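Local atomic coordinates of putative aldo/keto reductase (PDB entry 4R9O), a protein that probably acts as an NADP-dependent oxidoreductase of the aldo/keto reductase family, built on a TIM-barrel fold. Residues L128-P133 with F158-F163; Q183-P188 with A211-G216. All coordinates share one frame; numbering follows the deposited sequence.

Contact 1. Residues L128-P133 with F158-F163; sequences LLIHRP and FGVSNF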
ATOM      1  N   LEU C 128      -3.729 -35.210  -7.870  1.00 28.33           N
ATOM      2  CA  LEU C 128      -2.990 -34.758  -6.697  1.00 27.78           C
ATOM      3  C   LEU C 128      -2.497 -33.327  -6.919  1.00 28.29           C
ATOM      4  O   LEU C 128      -1.932 -33.015  -7.974  1.00 25.81           O
ATOM      5  CB  LEU C 128      -1.814 -35.694  -6.408  1.00 28.08           C
ATOM      6  CG  LEU C 128      -0.923 -35.352  -5.206  1.00 31.44           C
ATOM      7  CD1 LEU C 128      -1.657 -35.521  -3.867  1.00 31.16           C
ATOM      8  CD2 LEU C 128       0.339 -36.181  -5.223  1.00 30.19           C
ATOM      9  N   LEU C 129      -2.721 -32.466  -5.929  1.00 25.05           N
ATOM     10  CA  LEU C 129      -2.318 -31.064  -6.019  1.00 24.00           C
ATOM     11  C   LEU C 129      -1.206 -30.704  -5.025  1.00 24.17           C
ATOM     12  O   LEU C 129      -1.153 -31.240  -3.926  1.00 26.75           O
ATOM     13  CB  LEU C 129      -3.517 -30.146  -5.766  1.00 24.74           C
ATOM     14  CG  LEU C 129      -4.838 -30.339  -6.513  1.00 27.06           C
ATOM     15  CD1 LEU C 129      -5.825 -29.243  -6.092  1.00 28.20           C
ATOM     16  CD2 LEU C 129      -4.631 -30.344  -8.026  1.00 24.26           C
ATOM     17  N   ILE C 130      -0.321 -29.797  -5.423  1.00 24.14           N
ATOM     18  CA  ILE C 130       0.496 -29.060  -4.467  1.00 23.67           C
ATOM     19  C   ILE C 130      -0.400 -27.985  -3.848  1.00 23.73           C
ATOM     20  O   ILE C 130      -0.939 -27.114  -4.552  1.00 22.74           O
ATOM     21  CB  ILE C 130       1.742 -28.400  -5.122  1.00 27.61           C
ATOM     22  CG1 ILE C 130       2.499 -29.406  -5.993  1.00 27.37           C
ATOM     23  CG2 ILE C 130       2.668 -27.809  -4.046  1.00 28.09           C
ATOM     24  CD1 ILE C 130       3.158 -30.546  -5.187  1.00 30.35           C
ATOM     25  N   HIS C 131      -0.555 -28.055  -2.532  1.00 25.16           N
ATOM     26  CA  HIS C 131      -1.572 -27.285  -1.819  1.00 26.91           C
ATOM     27  C   HIS C 131      -1.295 -25.785  -1.843  1.00 27.94           C
ATOM     28  O   HIS C 131      -2.210 -24.960  -1.986  1.00 26.50           O
ATOM     29  CB  HIS C 131      -1.653 -27.783  -0.376  1.00 25.31           C
ATOM     30  CG  HIS C 131      -2.975 -27.536   0.291  1.00 24.77           C
ATOM     31  ND1 HIS C 131      -3.400 -28.263   1.378  1.00 24.44           N
ATOM     32  CD2 HIS C 131      -3.955 -26.636   0.025  1.00 24.67           C
ATOM     33  CE1 HIS C 131      -4.594 -27.830   1.756  1.00 26.52           C
ATOM     34  NE2 HIS C 131      -4.950 -26.843   0.954  1.00 27.17           N
ATOM     35  N   ARG C 132      -0.020 -25.439  -1.723  1.00 27.49           N
ATOM     36  CA  ARG C 132       0.367 -24.038  -1.685  1.00 29.81           C
ATOM     37  C   ARG C 132       1.773 -23.860  -2.271  1.00 28.34           C
ATOM     38  O   ARG C 132       2.593 -24.780  -2.205  1.00 26.89           O
ATOM     39  CB  ARG C 132       0.282 -23.502  -0.247  1.00 33.63           C
ATOM     40  CG  ARG C 132      -0.561 -22.213  -0.172  1.00 46.92           C
ATOM     41  CD  ARG C 132      -1.309 -21.977   1.135  1.00 49.24           C
ATOM     42  NE  ARG C 132      -2.757 -21.974   0.916  1.00 53.02           N
ATOM     43  CZ  ARG C 132      -3.657 -22.519   1.737  1.00 59.42           C
ATOM     44  NH1 ARG C 132      -3.274 -23.079   2.876  1.00 62.31           N
ATOM     45  NH2 ARG C 132      -4.949 -22.476   1.437  1.00 61.24           N
ATOM     46  N   PRO C 133       2.041 -22.683  -2.865  1.00 27.21           N
ATOM     47  CA  PRO C 133       3.396 -22.426  -3.358  1.00 30.07           C
ATOM     48  C   PRO C 133       4.376 -22.287  -2.195  1.00 33.18           C
ATOM     49  O   PRO C 133       4.140 -21.548  -1.243  1.00 37.09           O
ATOM     50  CB  PRO C 133       3.253 -21.120  -4.133  1.00 29.87           C
ATOM     51  CG  PRO C 133       2.070 -20.450  -3.555  1.00 30.84           C
ATOM     52  CD  PRO C 133       1.127 -21.566  -3.162  1.00 27.01           C
ATOM     53  N   PHE C 158      -2.327 -34.279 -12.287  1.00 28.57           N
ATOM     54  CA  PHE C 158      -1.634 -33.435 -11.321  1.00 28.10           C
ATOM     55  C   PHE C 158      -1.997 -31.970 -11.523  1.00 26.40           C
ATOM     56  O   PHE C 158      -2.273 -31.541 -12.639  1.00 22.96           O
ATOM     57  CB  PHE C 158      -0.112 -33.621 -11.430  1.00 25.27           C
ATOM     58  CG  PHE C 158       0.340 -35.043 -11.215  1.00 25.14           C
ATOM     59  CD1 PHE C 158       0.621 -35.509  -9.949  1.00 27.01           C
ATOM     60  CD2 PHE C 158       0.489 -35.911 -12.291  1.00 27.73           C
ATOM     61  CE1 PHE C 158       1.031 -36.822  -9.740  1.00 25.88           C
ATOM     62  CE2 PHE C 158       0.901 -37.222 -12.097  1.00 30.66           C
ATOM     63  CZ  PHE C 158       1.164 -37.683 -10.815  1.00 28.35           C
ATOM     64  N   GLY C 159      -1.983 -31.209 -10.433  1.00 25.47           N
ATOM     65  CA  GLY C 159      -2.268 -29.793 -10.505  1.00 26.46           C
ATOM     66  C   GLY C 159      -1.680 -29.080  -9.315  1.00 23.86           C
ATOM     67  O   GLY C 159      -0.922 -29.664  -8.543  1.00 25.46           O
ATOM     68  N   VAL C 160      -2.037 -27.812  -9.170  1.00 25.33           N
ATOM     69  CA  VAL C 160      -1.569 -26.992  -8.066  1.00 22.58           C
ATOM     70  C   VAL C 160      -2.722 -26.201  -7.485  1.00 24.26           C
ATOM     71  O   VAL C 160      -3.845 -26.225  -8.017  1.00 22.28           O
ATOM     72  CB  VAL C 160      -0.466 -26.001  -8.506  1.00 20.64           C
ATOM     73  CG1 VAL C 160       0.742 -26.751  -9.036  1.00 22.27           C
ATOM     74  CG2 VAL C 160      -1.022 -25.028  -9.558  1.00 18.65           C
ATOM     75  N   SER C 161      -2.433 -25.493  -6.395  1.00 22.06           N
ATOM     76  CA  SER C 161      -3.411 -24.658  -5.721  1.00 22.53           C
ATOM     77  C   SER C 161      -2.726 -23.384  -5.225  1.00 24.91           C
ATOM     78  O   SER C 161      -1.641 -23.449  -4.637  1.00 24.05           O
ATOM     79  CB  SER C 161      -4.066 -25.420  -4.564  1.00 29.77           C
ATOM     80  OG  SER C 161      -5.002 -24.610  -3.872  1.00 34.60           O
ATOM     81  N   ASN C 162      -3.345 -22.239  -5.527  1.00 24.97           N
ATOM     82  CA  ASN C 162      -2.927 -20.915  -5.060  1.00 27.62           C
ATOM     83  C   ASN C 162      -1.578 -20.460  -5.603  1.00 25.96           C
ATOM     84  O   ASN C 162      -0.898 -19.666  -4.963  1.00 24.38           O
ATOM     85  CB  ASN C 162      -2.899 -20.877  -3.536  1.00 29.00           C
ATOM     86  CG  ASN C 162      -4.191 -21.378  -2.929  1.00 33.63           C
ATOM     87  OD1 ASN C 162      -5.254 -20.839  -3.204  1.00 32.99           O
ATOM     88  ND2 ASN C 162      -4.108 -22.438  -2.121  1.00 36.47           N
ATOM     89  N   PHE C 163      -1.217 -20.957  -6.783  1.00 22.68           N
ATOM     90  CA  PHE C 163       0.021 -20.568  -7.468  1.00 23.43           C
ATOM     91  C   PHE C 163      -0.130 -19.263  -8.247  1.00 24.06           C
ATOM     92  O   PHE C 163      -1.184 -18.988  -8.836  1.00 26.40           O
ATOM     93  CB  PHE C 163       0.477 -21.686  -8.430  1.00 24.55           C
ATOM     94  CG  PHE C 163       1.308 -22.773  -7.775  1.00 23.74           C
ATOM     95  CD1 PHE C 163       2.428 -23.280  -8.408  1.00 22.29           C
ATOM     96  CD2 PHE C 163       0.958 -23.292  -6.538  1.00 24.85           C
ATOM     97  CE1 PHE C 163       3.203 -24.282  -7.814  1.00 24.71           C
ATOM     98  CE2 PHE C 163       1.727 -24.288  -5.941  1.00 26.93           C
ATOM     99  CZ  PHE C 163       2.848 -24.786  -6.585  1.00 25.09           C
TER
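Asn162 meets the loop after strand 128-130 through its amide: ND2 donates to His131 O at 3.2 Å, almost in line with the carbonyl bond (C=O...N 168°), although the oxygen lies somewhat out of the amide plane. CG lies beside the backbone N of Asn162 (chi1 -51°), which brings the amide across to the loop. The Arg132 side chain crosses obliquely, its guanidinium plane 26° from that of the amide; NE and ND2 are both donors and are not bonded to each other, and NH2 makes a long, weak ion pair with Glu224 of the second subunit.

One residue further, Pro133 lies over one face of the Phe163 ring, its CB 4.2 Å from the centroid in a CH-pi contact. Val160 CB covers the opposite face over the ring centre, so the ring is sandwiched between Pro133 and Val160, with Ile130 CG2 at its edge, 4.0 Å from Phe163 CZ.

The backbones of 128-130 and 158-161 pair as parallel strands. Gly159 N donates to Leu128 O at 3.1 Å, Ile130 N to Gly159 O at 3.2 Å, and Ser161 N makes a weak, bent bond to Ile130 O. Packing is tight where Leu129 CD2 presses on Gly159 CA (3.5 Å).

Further out, Ser161 OG bonds to Gln183 O, and Asn162 OD1 accepts a weak bond from Trp212 NE1, which helps to orient the amide. His131 NE2 is hydrogen-bonded to the same Glu224 of the second subunit, while the His131 side chain lies near Tyr58, the probable proton donor. Ser161 and Asn162 probably bind NADP(+). The parallel pairing belongs to the beta-alpha-beta unit of strand 125-130, helix 139-151 and strand 155-161, with the cofactor site at the C-terminal strand ends, as is characteristic of TIM-barrel aldo/keto reductases.

Contact 2. Residues Q183-P188 with A211-G216; sequences QVEISP and AWSCLG
The Trp212 indole carries Glu185 CB over one face, 4.0 Å from the six-membered-ring centroid and 13° off the normal, a CH-pi contact. Gln183 C lies in the ring plane at the edge, and Gln183 CG approaches Trp212 CD1 at 3.8 Å, with the amide plane turned 65° to the indole and NE2 hydrogen-bonded to Asp53 OD1. Chi1 of 59° at Trp212, placing CG between the backbone N and the carbonyl carbon, swings the indole across to the backbone of Val184 and Glu185. The extended Glu185 chain continues past it: OE1 is 3.7 Å from Trp212 CH2, and OE2 lies against Ser213 CB.

Two backbone bonds pair the parallel strands. Trp212 N donates to Val184 O at 3.0 Å, from well above the carbonyl plane, and Ile186 N makes a weak bond to Trp212 O. Beyond them Ser187 CB packs 3.2 Å from Cys214 O, beside the type I turn Ser213-Gly216. The buried Ile186 O and Cys214 O have no hydrogen-bond partner in the model.

Residues Trp212 to Gly216 probably bind NADP(+). Strand 210-212 runs between strands 182-185 and 261-264, helix 198-205 links the paired strands, and helix 245-254 packs against Cys214 and Leu215.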
ATOM      1  N   GLN C 183      -6.137 -24.450  -8.402  1.00 25.88           N
ATOM      2  CA  GLN C 183      -7.260 -24.238  -7.514  1.00 28.83           C
ATOM      3  C   GLN C 183      -7.077 -22.915  -6.777  1.00 32.73           C
ATOM      4  O   GLN C 183      -6.099 -22.737  -6.043  1.00 33.95           O
ATOM      5  CB  GLN C 183      -7.380 -25.419  -6.538  1.00 32.49           C
ATOM      6  CG  GLN C 183      -8.672 -25.448  -5.769  1.00 35.71           C
ATOM      7  CD  GLN C 183      -8.808 -26.680  -4.895  1.00 40.70           C
ATOM      8  OE1 GLN C 183      -8.932 -26.572  -3.672  1.00 45.65           O
ATOM      9  NE2 GLN C 183      -8.831 -27.857  -5.522  1.00 34.84           N
ATOM     10  N   VAL C 184      -7.995 -21.974  -6.980  1.00 29.00           N
ATOM     11  CA  VAL C 184      -7.789 -20.631  -6.441  1.00 31.44           C
ATOM     12  C   VAL C 184      -9.037 -20.008  -5.836  1.00 30.32           C
ATOM     13  O   VAL C 184     -10.154 -20.477  -6.080  1.00 28.64           O
ATOM     14  CB  VAL C 184      -7.258 -19.674  -7.530  1.00 30.27           C
ATOM     15  CG1 VAL C 184      -5.885 -20.142  -8.043  1.00 31.24           C
ATOM     16  CG2 VAL C 184      -8.251 -19.562  -8.661  1.00 28.10           C
ATOM     17  N   GLU C 185      -8.837 -18.940  -5.062  1.00 26.83           N
ATOM     18  CA  GLU C 185      -9.947 -18.286  -4.371  1.00 27.71           C
ATOM     19  C   GLU C 185     -10.656 -17.275  -5.265  1.00 27.75           C
ATOM     20  O   GLU C 185     -10.022 -16.355  -5.790  1.00 27.63           O
ATOM     21  CB  GLU C 185      -9.470 -17.590  -3.091  1.00 30.16           C
ATOM     22  CG  GLU C 185     -10.633 -16.942  -2.324  1.00 32.96           C
ATOM     23  CD  GLU C 185     -10.217 -16.354  -0.986  1.00 37.40           C
ATOM     24  OE1 GLU C 185      -9.009 -16.414  -0.661  1.00 37.62           O
ATOM     25  OE2 GLU C 185     -11.099 -15.822  -0.270  1.00 36.22           O
ATOM     26  N   ILE C 186     -11.970 -17.450  -5.433  1.00 29.67           N
ATOM     27  CA  ILE C 186     -12.780 -16.561  -6.268  1.00 32.92           C
ATOM     28  C   ILE C 186     -14.160 -16.315  -5.670  1.00 33.91           C
ATOM     29  O   ILE C 186     -14.911 -17.257  -5.431  1.00 35.52           O
ATOM     30  CB  ILE C 186     -13.004 -17.121  -7.690  1.00 33.80           C
ATOM     31  CG1 ILE C 186     -11.704 -17.650  -8.297  1.00 35.68           C
ATOM     32  CG2 ILE C 186     -13.651 -16.054  -8.574  1.00 31.97           C
ATOM     33  CD1 ILE C 186     -11.879 -18.377  -9.613  1.00 36.27           C
ATOM     34  N   SER C 187     -14.494 -15.049  -5.451  1.00 34.11           N
ATOM     35  CA  SER C 187     -15.818 -14.662  -4.979  1.00 33.48           C
ATOM     36  C   SER C 187     -15.996 -13.168  -5.200  1.00 31.69           C
ATOM     37  O   SER C 187     -15.021 -12.468  -5.478  1.00 32.27           O
ATOM     38  CB  SER C 187     -15.995 -15.013  -3.502  1.00 34.97           C
ATOM     39  OG  SER C 187     -15.369 -14.051  -2.678  1.00 35.29           O
ATOM     40  N   PRO C 188     -17.234 -12.665  -5.081  1.00 33.40           N
ATOM     41  CA  PRO C 188     -17.393 -11.206  -5.136  1.00 36.92           C
ATOM     42  C   PRO C 188     -16.637 -10.525  -3.990  1.00 41.03           C
ATOM     43  O   PRO C 188     -16.273  -9.355  -4.091  1.00 42.04           O
ATOM     44  CB  PRO C 188     -18.914 -11.005  -4.996  1.00 36.31           C
ATOM     45  CG  PRO C 188     -19.518 -12.294  -5.457  1.00 33.73           C
ATOM     46  CD  PRO C 188     -18.533 -13.370  -5.070  1.00 32.01           C
ATOM     47  N   ALA C 211     -12.611 -23.494  -7.851  1.00 33.11           N
ATOM     48  CA  ALA C 211     -12.718 -22.254  -7.093  1.00 32.05           C
ATOM     49  C   ALA C 211     -13.129 -22.531  -5.648  1.00 34.42           C
ATOM     50  O   ALA C 211     -14.165 -23.169  -5.392  1.00 33.71           O
ATOM     51  CB  ALA C 211     -13.709 -21.304  -7.770  1.00 30.58           C
ATOM     52  N   TRP C 212     -12.311 -22.073  -4.697  1.00 34.44           N
ATOM     53  CA  TRP C 212     -12.674 -22.236  -3.295  1.00 36.43           C
ATOM     54  C   TRP C 212     -13.023 -20.888  -2.649  1.00 34.60           C
ATOM     55  O   TRP C 212     -12.762 -19.811  -3.220  1.00 34.11           O
ATOM     56  CB  TRP C 212     -11.568 -22.986  -2.514  1.00 39.49           C
ATOM     57  CG  TRP C 212     -10.200 -22.374  -2.490  1.00 39.21           C
ATOM     58  CD1 TRP C 212      -9.212 -22.530  -3.424  1.00 38.73           C
ATOM     59  CD2 TRP C 212      -9.645 -21.547  -1.456  1.00 42.19           C
ATOM     60  NE1 TRP C 212      -8.082 -21.837  -3.041  1.00 37.70           N
ATOM     61  CE2 TRP C 212      -8.324 -21.225  -1.838  1.00 38.88           C
ATOM     62  CE3 TRP C 212     -10.136 -21.043  -0.245  1.00 46.51           C
ATOM     63  CZ2 TRP C 212      -7.500 -20.411  -1.063  1.00 40.81           C
ATOM     64  CZ3 TRP C 212      -9.308 -20.240   0.527  1.00 47.04           C
ATOM     65  CH2 TRP C 212      -8.007 -19.933   0.113  1.00 42.69           C
ATOM     66  N   SER C 213     -13.655 -20.971  -1.478  1.00 34.19           N
ATOM     67  CA  SER C 213     -14.224 -19.823  -0.764  1.00 37.11           C
ATOM     68  C   SER C 213     -15.201 -19.009  -1.614  1.00 37.48           C
ATOM     69  O   SER C 213     -15.233 -17.777  -1.557  1.00 34.36           O
ATOM     70  CB  SER C 213     -13.111 -18.927  -0.226  1.00 40.67           C
ATOM     71  OG  SER C 213     -12.724 -19.373   1.059  1.00 45.32           O
ATOM     72  N   CYS C 214     -16.036 -19.723  -2.360  1.00 38.21           N
ATOM     73  CA  CYS C 214     -16.976 -19.110  -3.280  1.00 39.05           C
ATOM     74  C   CYS C 214     -17.942 -18.144  -2.596  1.00 40.63           C
ATOM     75  O   CYS C 214     -18.388 -17.178  -3.203  1.00 42.23           O
ATOM     76  CB  CYS C 214     -17.748 -20.207  -4.013  1.00 43.76           C
ATOM     77  SG  CYS C 214     -16.695 -21.243  -5.077  1.00 45.25           S
ATOM     78  N   LEU C 215     -18.240 -18.392  -1.324  1.00 39.54           N
ATOM     79  CA  LEU C 215     -19.153 -17.541  -0.569  1.00 36.75           C
ATOM     80  C   LEU C 215     -18.418 -16.651   0.437  1.00 36.62           C
ATOM     81  O   LEU C 215     -18.980 -16.261   1.466  1.00 36.76           O
ATOM     82  CB  LEU C 215     -20.194 -18.397   0.150  1.00 37.93           C
ATOM     83  CG  LEU C 215     -21.083 -19.224  -0.788  1.00 38.14           C
ATOM     84  CD1 LEU C 215     -22.085 -20.060  -0.002  1.00 42.53           C
ATOM     85  CD2 LEU C 215     -21.796 -18.336  -1.797  1.00 38.03           C
ATOM     86  N   GLY C 216     -17.161 -16.342   0.136  1.00 31.47           N
ATOM     87  CA  GLY C 216     -16.404 -15.387   0.924  1.00 31.58           C
ATOM     88  C   GLY C 216     -15.823 -15.963   2.200  1.00 33.48           C
ATOM     89  O   GLY C 216     -15.544 -15.229   3.137  1.00 34.91           O
TER

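From the N terminus, contact 1 closes first: the chain leaves strand 125-130, passes through helix 139-151 and returns in strand 155-161. Helix 165-173 then leads to strand 182-185, where contact 2 opens; it closes after helix 198-205, at strand 210-212. The two loops are therefore in series and neither encloses nor crosses the other. Their middle strands are neighbours, joining both contacts in one run of four parallel barrel strands: Gln183 N lies 2.9 Å from Val160 O and Gln183 O lies 2.8 Å from Asn162 N, both probable hydrogen bonds. Both contacts contribute to the probable NADP(+) site and touch the second subunit.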